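Local atomic coordinates of vesicular integral-membrane protein VIP36 (Canis lupus familiaris, PDB entry 2DUR), a protein that binds high-mannose glycans in a calcium-dependent manner as a lectin of the early secretory pathway, helping to transport and sort glycoproteins that carry them. Residues 70-75 with 83-88; 109-114 with 176-181. All coordinates share one frame; numbering follows the deposited sequence.

Contact 1: residues 70-75 with 83-88; sequences FKVHGT and DGIALW. With MAN (alpha-D-mannopyranose), chain C.
I85 meets V72 and F70 through a single methyl, CD1. This end of the isoleucine comes within 3.6 Å of V72 CG2, and the side chains of V72 and I85 run antiparallel alongside each other rather than meeting end on. I85 CG1 lies beside its own backbone N (chi1 -71°) and the chain beyond it is extended (chi2 170°), which carries CD1 across the gap between the strands. The same methyl approaches the F70 ring obliquely, 4.3 Å from CD2. All three residues are buried; H218 touches both V72 and I85, and L113 packs on F70.

Away from this apolar spot the two segments part company. K71 points to the other side of its strand, where its CE sits 3.7 Å above the plane of the H73 ring, toward the rim, while H73 NE2 is hydrogen-bonded to D219. Further on, T75 is exposed to solvent. At the start of 83-88, D83 has turned to the sugar: the hydroxyls O6 and O4 of the mannose donate hydrogen bonds to D83 OD1 and OD2 respectively, each 2.6 Å long. Two bonds, one to each oxygen, restrain the rotation of the carboxylate. H142, N118, D213 and L214 bind the same mannose.

The peptide bond before D83 is cis. A cis-linked aspartate at the sugar site, leading through G84 into a strand whose I85 points into the sandwich interior, is a hallmark of the legume-lectin carbohydrate site, here in the L-type lectin domain of VIP36.

Contact 2: residues 109-114 with 176-181; sequences LAIFLD and LTVMTD. With CA (calcium ion), chain E.
The hydrophobic interior of a beta sandwich is what this contact belongs to: strand 109-114 lies in one sheet, strand 175-181 in the other, and the gap is closed by side chains alone. L109 and L176 meet end on, methyl against methyl. A CG anti to the backbone N in both (chi1 171° in L109, 177° in L176) extends each leucine from its strand into the space between the sheets, with L109 CD1 3.7 Å from L176 CD2 and L109 CD2 4.0 Å from L176 CD1. The four methyls abut in two pairs. Two residues along, I111 CG2 faces V178 CG1 at 4.4 Å, a looser touch although the backbones are nearer there: the CA atoms of I111 and V178 are 8.6 Å apart, those of L109 and L176 10.0 Å.

This is the two-sheet, all-antiparallel design of the concanavalin-like lectins, in which alternate residues of a strand face the opposing sheet. The intervening residues look outward. F112 packs against Y140 and F100 on the far side of its strand, and T177 OG1 is hydrogen-bonded to D193 on the back of the other sheet. V169 and I194, from the strands flanking 175-181, pack against L176.

Strand 109-114 finishes at the metal. D114 grips the calcium ion with both carboxylate oxygens, OD1 and OD2 each at 2.5 Å, a bidentate hold, with the ion nearly in line with the CB-CG bond, that restrains the carboxylate. Two waters bind at 2.4 Å, and the carbonyl O of Y116, OD1 of N118 and OD2 of D145 bring the ion to seven ligand atoms.

Contacts 1 and 2 bridge the same two sheets, their centres 12 Å apart, and two of their strands are neighbours in one sheet: 84-90 and 109-114 run antiparallel, probably joined by hydrogen bonds from L113 N to I85 O (2.7 Å) and from L87 N to I111 O (2.8 Å). The leading end of 83-88 and the trailing end of 109-114 therefore come together at the glycan site. D83 O lies 3.3 Å from D114 OD2, and a calcium-bound water lies 2.7 Å from D83 OD2. N118 ties the two sites directly, giving OD1 to the calcium ion and ND2 to the mannose.

Contact 1: residues 70-75 with 83-88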
ATOM      1  N   PHE A  70       4.399  -7.751   5.669  1.00 17.60           N
ATOM      2  CA  PHE A  70       3.384  -8.470   4.878  1.00 18.21           C
ATOM      3  C   PHE A  70       3.909  -9.848   4.542  1.00 18.33           C
ATOM      4  O   PHE A  70       5.091 -10.143   4.707  1.00 19.09           O
ATOM      5  CB  PHE A  70       3.063  -7.677   3.596  1.00 18.03           C
ATOM      6  CG  PHE A  70       4.198  -7.638   2.608  1.00 15.44           C
ATOM      7  CD1 PHE A  70       5.209  -6.663   2.739  1.00 16.88           C
ATOM      8  CD2 PHE A  70       4.303  -8.577   1.573  1.00 17.49           C
ATOM      9  CE1 PHE A  70       6.301  -6.645   1.842  1.00 15.39           C
ATOM     10  CE2 PHE A  70       5.373  -8.552   0.655  1.00 18.35           C
ATOM     11  CZ  PHE A  70       6.400  -7.575   0.805  1.00 16.94           C
ATOM     12  N   LYS A  71       3.030 -10.722   4.057  1.00 17.50           N
ATOM     13  CA  LYS A  71       3.480 -12.002   3.549  1.00 18.45           C
ATOM     14  C   LYS A  71       2.589 -12.417   2.389  1.00 18.98           C
ATOM     15  O   LYS A  71       1.374 -12.505   2.560  1.00 20.18           O
ATOM     16  CB  LYS A  71       3.447 -13.074   4.646  1.00 19.01           C
ATOM     17  CG  LYS A  71       4.247 -14.273   4.278  1.00 19.89           C
ATOM     18  CD  LYS A  71       4.189 -15.341   5.370  1.00 24.07           C
ATOM     19  CE  LYS A  71       4.765 -16.650   4.852  1.00 28.47           C
ATOM     20  NZ  LYS A  71       6.256 -16.618   4.652  1.00 34.93           N
ATOM     21  N   VAL A  72       3.195 -12.628   1.232  1.00 19.34           N
ATOM     22  CA  VAL A  72       2.485 -13.168   0.079  1.00 20.06           C
ATOM     23  C   VAL A  72       3.002 -14.567  -0.170  1.00 20.74           C
ATOM     24  O   VAL A  72       4.197 -14.778  -0.416  1.00 21.01           O
ATOM     25  CB  VAL A  72       2.650 -12.290  -1.182  1.00 19.85           C
ATOM     26  CG1 VAL A  72       1.897 -12.916  -2.364  1.00 20.96           C
ATOM     27  CG2 VAL A  72       2.141 -10.872  -0.870  1.00 19.70           C
ATOM     28  N   HIS A  73       2.096 -15.534  -0.118  1.00 20.16           N
ATOM     29  CA  HIS A  73       2.518 -16.919  -0.212  1.00 20.55           C
ATOM     30  C   HIS A  73       1.378 -17.807  -0.672  1.00 20.50           C
ATOM     31  O   HIS A  73       0.240 -17.549  -0.353  1.00 19.63           O
ATOM     32  CB  HIS A  73       3.059 -17.392   1.152  1.00 20.24           C
ATOM     33  CG  HIS A  73       2.087 -17.254   2.281  1.00 20.48           C
ATOM     34  ND1 HIS A  73       1.574 -18.351   2.942  1.00 21.04           N
ATOM     35  CD2 HIS A  73       1.512 -16.167   2.854  1.00 20.05           C
ATOM     36  CE1 HIS A  73       0.752 -17.942   3.892  1.00 22.35           C
ATOM     37  NE2 HIS A  73       0.705 -16.620   3.868  1.00 23.16           N
ATOM     38  N   GLY A  74       1.697 -18.845  -1.426  1.00 21.70           N
ATOM     39  CA  GLY A  74       0.663 -19.790  -1.831  1.00 23.17           C
ATOM     40  C   GLY A  74       1.256 -20.966  -2.555  1.00 24.13           C
ATOM     41  O   GLY A  74       2.476 -21.081  -2.690  1.00 24.64           O
ATOM     42  N   THR A  75       0.381 -21.839  -3.038  1.00 25.04           N
ATOM     43  CA  THR A  75       0.822 -23.122  -3.566  1.00 26.08           C
ATOM     44  C   THR A  75       0.678 -23.284  -5.079  1.00 26.32           C
ATOM     45  O   THR A  75       0.976 -24.357  -5.614  1.00 25.21           O
ATOM     46  CB  THR A  75       0.103 -24.277  -2.862  1.00 25.77           C
ATOM     47  OG1 THR A  75      -1.303 -24.165  -3.102  1.00 29.50           O
ATOM     48  CG2 THR A  75       0.371 -24.252  -1.359  1.00 28.26           C
ATOM     49  N   ASP A  83      -3.336 -11.992  -7.187  1.00 16.23           N
ATOM     50  CA  ASP A  83      -2.841 -10.965  -8.110  1.00 16.31           C
ATOM     51  C   ASP A  83      -1.895  -9.955  -7.469  1.00 17.32           C
ATOM     52  O   ASP A  83      -1.119  -9.287  -8.173  1.00 16.90           O
ATOM     53  CB  ASP A  83      -4.054 -10.224  -8.701  1.00 16.33           C
ATOM     54  CG  ASP A  83      -4.658 -10.986  -9.870  1.00 17.75           C
ATOM     55  OD1 ASP A  83      -5.686 -11.689  -9.683  1.00 19.89           O
ATOM     56  OD2 ASP A  83      -4.058 -10.923 -10.963  1.00 20.78           O
ATOM     57  N   GLY A  84      -1.993  -9.820  -6.146  1.00 17.45           N
ATOM     58  CA  GLY A  84      -1.146  -8.891  -5.392  1.00 16.53           C
ATOM     59  C   GLY A  84      -1.852  -8.066  -4.335  1.00 15.93           C
ATOM     60  O   GLY A  84      -3.042  -8.231  -4.064  1.00 16.34           O
ATOM     61  N   ILE A  85      -1.089  -7.153  -3.745  1.00 15.58           N
ATOM     62  CA  ILE A  85      -1.540  -6.273  -2.683  1.00 15.26           C
ATOM     63  C   ILE A  85      -1.455  -4.831  -3.162  1.00 14.81           C
ATOM     64  O   ILE A  85      -0.524  -4.495  -3.903  1.00 15.37           O
ATOM     65  CB  ILE A  85      -0.618  -6.442  -1.410  1.00 15.37           C
ATOM     66  CG1 ILE A  85      -0.882  -7.803  -0.745  1.00 16.55           C
ATOM     67  CG2 ILE A  85      -0.804  -5.272  -0.424  1.00 16.26           C
ATOM     68  CD1 ILE A  85       0.151  -8.144   0.373  1.00 17.25           C
ATOM     69  N   ALA A  86      -2.386  -3.991  -2.704  1.00 15.65           N
ATOM     70  CA  ALA A  86      -2.262  -2.514  -2.846  1.00 15.04           C
ATOM     71  C   ALA A  86      -2.267  -1.881  -1.466  1.00 15.60           C
ATOM     72  O   ALA A  86      -3.016  -2.302  -0.588  1.00 15.78           O
ATOM     73  CB  ALA A  86      -3.413  -1.940  -3.672  1.00 15.01           C
ATOM     74  N   LEU A  87      -1.398  -0.889  -1.277  1.00 15.42           N
ATOM     75  CA  LEU A  87      -1.378  -0.047  -0.091  1.00 15.04           C
ATOM     76  C   LEU A  87      -1.886   1.308  -0.516  1.00 15.03           C
ATOM     77  O   LEU A  87      -1.500   1.784  -1.573  1.00 14.76           O
ATOM     78  CB  LEU A  87       0.060   0.099   0.420  1.00 15.08           C
ATOM     79  CG  LEU A  87       0.720  -1.238   0.733  1.00 17.74           C
ATOM     80  CD1 LEU A  87       2.182  -1.028   1.120  1.00 20.56           C
ATOM     81  CD2 LEU A  87      -0.044  -1.978   1.848  1.00 19.69           C
ATOM     82  N   TRP A  88      -2.716   1.924   0.322  1.00 15.43           N
ATOM     83  CA  TRP A  88      -3.445   3.103  -0.047  1.00 15.33           C
ATOM     84  C   TRP A  88      -3.238   4.241   0.918  1.00 15.64           C
ATOM     85  O   TRP A  88      -3.187   4.042   2.142  1.00 16.24           O
ATOM     86  CB  TRP A  88      -4.947   2.784  -0.069  1.00 15.55           C
ATOM     87  CG  TRP A  88      -5.301   1.697  -1.010  1.00 15.75           C
ATOM     88  CD1 TRP A  88      -5.555   0.391  -0.699  1.00 16.01           C
ATOM     89  CD2 TRP A  88      -5.441   1.811  -2.429  1.00 13.69           C
ATOM     90  NE1 TRP A  88      -5.840  -0.328  -1.846  1.00 15.45           N
ATOM     91  CE2 TRP A  88      -5.818   0.531  -2.917  1.00 14.83           C
ATOM     92  CE3 TRP A  88      -5.315   2.890  -3.343  1.00 13.43           C
ATOM     93  CZ2 TRP A  88      -6.031   0.278  -4.281  1.00 16.09           C
ATOM     94  CZ3 TRP A  88      -5.569   2.642  -4.711  1.00 14.16           C
ATOM     95  CH2 TRP A  88      -5.932   1.355  -5.166  1.00 13.00           C
TER
HETATM   96  C1  MAN C   1      -8.725 -13.456 -14.292  1.00 26.25           C
HETATM   97  C2  MAN C   1      -8.987 -11.952 -14.261  1.00 24.99           C
HETATM   98  C3  MAN C   1      -7.665 -11.172 -14.215  1.00 26.26           C
HETATM   99  C4  MAN C   1      -6.730 -11.702 -13.116  1.00 21.81           C
HETATM  100  C5  MAN C   1      -6.488 -13.172 -13.410  1.00 22.16           C
HETATM  101  C6  MAN C   1      -5.499 -13.795 -12.422  1.00 19.03           C
HETATM  102  O1  MAN C   1      -8.354 -13.865 -15.606  1.00 22.34           O
HETATM  103  O2  MAN C   1      -9.734 -11.652 -13.108  1.00 27.50           O
HETATM  104  O3  MAN C   1      -7.930  -9.788 -14.041  1.00 26.71           O
HETATM  105  O4  MAN C   1      -5.500 -11.012 -13.076  1.00 20.85           O
HETATM  106  O5  MAN C   1      -7.753 -13.809 -13.307  1.00 22.49           O
HETATM  107  O6  MAN C   1      -6.077 -13.861 -11.136  1.00 17.96           O

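Contact 2: residues 109-114 with 176-181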
ATOM      1  N   LEU A 109      -2.742   8.181  -3.310  1.00 14.49           N
ATOM      2  CA  LEU A 109      -1.545   7.398  -3.595  1.00 14.04           C
ATOM      3  C   LEU A 109      -1.841   5.918  -3.477  1.00 13.69           C
ATOM      4  O   LEU A 109      -2.521   5.500  -2.531  1.00 15.47           O
ATOM      5  CB  LEU A 109      -0.458   7.773  -2.580  1.00 14.06           C
ATOM      6  CG  LEU A 109       0.792   6.910  -2.592  1.00 15.27           C
ATOM      7  CD1 LEU A 109       1.574   7.105  -3.901  1.00 16.51           C
ATOM      8  CD2 LEU A 109       1.637   7.240  -1.347  1.00 17.08           C
ATOM      9  N   ALA A 110      -1.369   5.160  -4.454  1.00 14.93           N
ATOM     10  CA  ALA A 110      -1.347   3.686  -4.398  1.00 14.26           C
ATOM     11  C   ALA A 110       0.062   3.181  -4.539  1.00 15.46           C
ATOM     12  O   ALA A 110       0.843   3.716  -5.326  1.00 15.53           O
ATOM     13  CB  ALA A 110      -2.200   3.092  -5.522  1.00 15.63           C
ATOM     14  N   ILE A 111       0.397   2.160  -3.743  1.00 15.00           N
ATOM     15  CA  ILE A 111       1.600   1.388  -3.948  1.00 15.85           C
ATOM     16  C   ILE A 111       1.110  -0.032  -4.255  1.00 15.29           C
ATOM     17  O   ILE A 111       0.457  -0.686  -3.417  1.00 15.90           O
ATOM     18  CB  ILE A 111       2.543   1.409  -2.716  1.00 16.15           C
ATOM     19  CG1 ILE A 111       2.790   2.865  -2.235  1.00 17.55           C
ATOM     20  CG2 ILE A 111       3.856   0.652  -3.027  1.00 16.13           C
ATOM     21  CD1 ILE A 111       1.857   3.323  -1.130  1.00 20.11           C
ATOM     22  N   PHE A 112       1.428  -0.512  -5.452  1.00 14.99           N
ATOM     23  CA  PHE A 112       0.965  -1.837  -5.872  1.00 15.45           C
ATOM     24  C   PHE A 112       2.096  -2.833  -5.769  1.00 16.21           C
ATOM     25  O   PHE A 112       3.186  -2.562  -6.252  1.00 16.73           O
ATOM     26  CB  PHE A 112       0.547  -1.792  -7.345  1.00 14.81           C
ATOM     27  CG  PHE A 112      -0.537  -0.804  -7.652  1.00 15.74           C
ATOM     28  CD1 PHE A 112      -1.700  -0.746  -6.882  1.00 15.71           C
ATOM     29  CD2 PHE A 112      -0.371   0.086  -8.707  1.00 16.20           C
ATOM     30  CE1 PHE A 112      -2.723   0.167  -7.193  1.00 16.95           C
ATOM     31  CE2 PHE A 112      -1.390   0.966  -9.055  1.00 16.80           C
ATOM     32  CZ  PHE A 112      -2.547   1.029  -8.282  1.00 15.13           C
ATOM     33  N   LEU A 113       1.808  -4.016  -5.223  1.00 16.26           N
ATOM     34  CA  LEU A 113       2.765  -5.133  -5.188  1.00 17.06           C
ATOM     35  C   LEU A 113       2.107  -6.199  -6.076  1.00 17.05           C
ATOM     36  O   LEU A 113       1.267  -6.985  -5.614  1.00 16.88           O
ATOM     37  CB  LEU A 113       2.923  -5.633  -3.747  1.00 18.73           C
ATOM     38  CG  LEU A 113       3.726  -4.740  -2.797  1.00 19.72           C
ATOM     39  CD1 LEU A 113       2.882  -3.579  -2.353  1.00 21.64           C
ATOM     40  CD2 LEU A 113       4.156  -5.550  -1.577  1.00 21.62           C
ATOM     41  N   ASP A 114       2.446  -6.162  -7.362  1.00 16.09           N
ATOM     42  CA  ASP A 114       1.747  -6.941  -8.401  1.00 17.01           C
ATOM     43  C   ASP A 114       2.552  -8.212  -8.671  1.00 17.17           C
ATOM     44  O   ASP A 114       3.712  -8.127  -9.048  1.00 18.57           O
ATOM     45  CB  ASP A 114       1.651  -6.060  -9.669  1.00 16.30           C
ATOM     46  CG  ASP A 114       0.820  -6.691 -10.787  1.00 17.35           C
ATOM     47  OD1 ASP A 114       0.459  -5.971 -11.762  1.00 16.96           O
ATOM     48  OD2 ASP A 114       0.515  -7.899 -10.698  1.00 17.65           O
ATOM     49  N   LEU A 176       8.763  10.932  -2.296  1.00 15.63           N
ATOM     50  CA  LEU A 176       8.108   9.646  -2.040  1.00 16.19           C
ATOM     51  C   LEU A 176       9.144   8.555  -2.238  1.00 16.15           C
ATOM     52  O   LEU A 176       9.697   8.392  -3.325  1.00 15.60           O
ATOM     53  CB  LEU A 176       6.938   9.459  -3.024  1.00 15.62           C
ATOM     54  CG  LEU A 176       6.201   8.110  -2.899  1.00 17.12           C
ATOM     55  CD1 LEU A 176       5.556   7.945  -1.534  1.00 18.62           C
ATOM     56  CD2 LEU A 176       5.168   7.948  -4.025  1.00 18.50           C
ATOM     57  N   THR A 177       9.414   7.799  -1.179  1.00 16.47           N
ATOM     58  CA  THR A 177      10.435   6.752  -1.244  1.00 16.22           C
ATOM     59  C   THR A 177       9.796   5.431  -0.839  1.00 16.31           C
ATOM     60  O   THR A 177       9.097   5.348   0.173  1.00 17.69           O
ATOM     61  CB  THR A 177      11.646   7.067  -0.295  1.00 16.57           C
ATOM     62  OG1 THR A 177      12.092   8.416  -0.499  1.00 18.62           O
ATOM     63  CG2 THR A 177      12.773   6.104  -0.528  1.00 17.11           C
ATOM     64  N   VAL A 178      10.037   4.409  -1.640  1.00 16.64           N
ATOM     65  CA  VAL A 178       9.601   3.056  -1.289  1.00 17.16           C
ATOM     66  C   VAL A 178      10.841   2.185  -1.214  1.00 17.67           C
ATOM     67  O   VAL A 178      11.639   2.167  -2.156  1.00 16.85           O
ATOM     68  CB  VAL A 178       8.625   2.484  -2.361  1.00 16.86           C
ATOM     69  CG1 VAL A 178       8.151   1.095  -1.956  1.00 17.56           C
ATOM     70  CG2 VAL A 178       7.443   3.434  -2.555  1.00 17.91           C
ATOM     71  N   MET A 179      11.010   1.485  -0.087  1.00 18.13           N
ATOM     72  CA  MET A 179      12.154   0.595   0.129  1.00 19.65           C
ATOM     73  C   MET A 179      11.659  -0.792   0.521  1.00 18.00           C
ATOM     74  O   MET A 179      10.550  -0.931   1.013  1.00 18.15           O
ATOM     75  CB  MET A 179      13.058   1.166   1.220  1.00 19.00           C
ATOM     76  CG  MET A 179      13.461   2.594   0.935  1.00 21.77           C
ATOM     77  SD  MET A 179      14.464   3.350   2.227  1.00 29.61           S
ATOM     78  CE  MET A 179      13.254   3.539   3.540  1.00 32.74           C
ATOM     79  N   THR A 180      12.491  -1.805   0.319  1.00 18.10           N
ATOM     80  CA  THR A 180      12.087  -3.168   0.648  1.00 19.08           C
ATOM     81  C   THR A 180      13.105  -3.786   1.610  1.00 18.54           C
ATOM     82  O   THR A 180      14.281  -3.373   1.651  1.00 18.70           O
ATOM     83  CB  THR A 180      11.991  -4.043  -0.606  1.00 19.61           C
ATOM     84  OG1 THR A 180      13.262  -4.120  -1.242  1.00 22.23           O
ATOM     85  CG2 THR A 180      10.984  -3.460  -1.631  1.00 19.82           C
ATOM     86  N   ASP A 181      12.636  -4.779   2.358  1.00 17.89           N
ATOM     87  CA  ASP A 181      13.515  -5.617   3.200  1.00 18.83           C
ATOM     88  C   ASP A 181      13.054  -7.048   2.982  1.00 18.89           C
ATOM     89  O   ASP A 181      12.169  -7.527   3.681  1.00 20.35           O
ATOM     90  CB  ASP A 181      13.439  -5.182   4.661  1.00 18.06           C
ATOM     91  CG  ASP A 181      14.169  -6.147   5.627  1.00 19.95           C
ATOM     92  OD1 ASP A 181      14.893  -7.054   5.170  1.00 22.47           O
ATOM     93  OD2 ASP A 181      13.947  -5.981   6.840  1.00 23.25           O
TER
HETATM   94 CA    CA E   1      -0.860  -7.849 -12.779  1.00 17.68          CA
HETATM   95  O   HOH W   1      -2.111  -9.014 -11.039  1.00 17.18           O
HETATM   96  O   HOH W   2      -2.471  -6.014 -12.837  1.00 17.67           O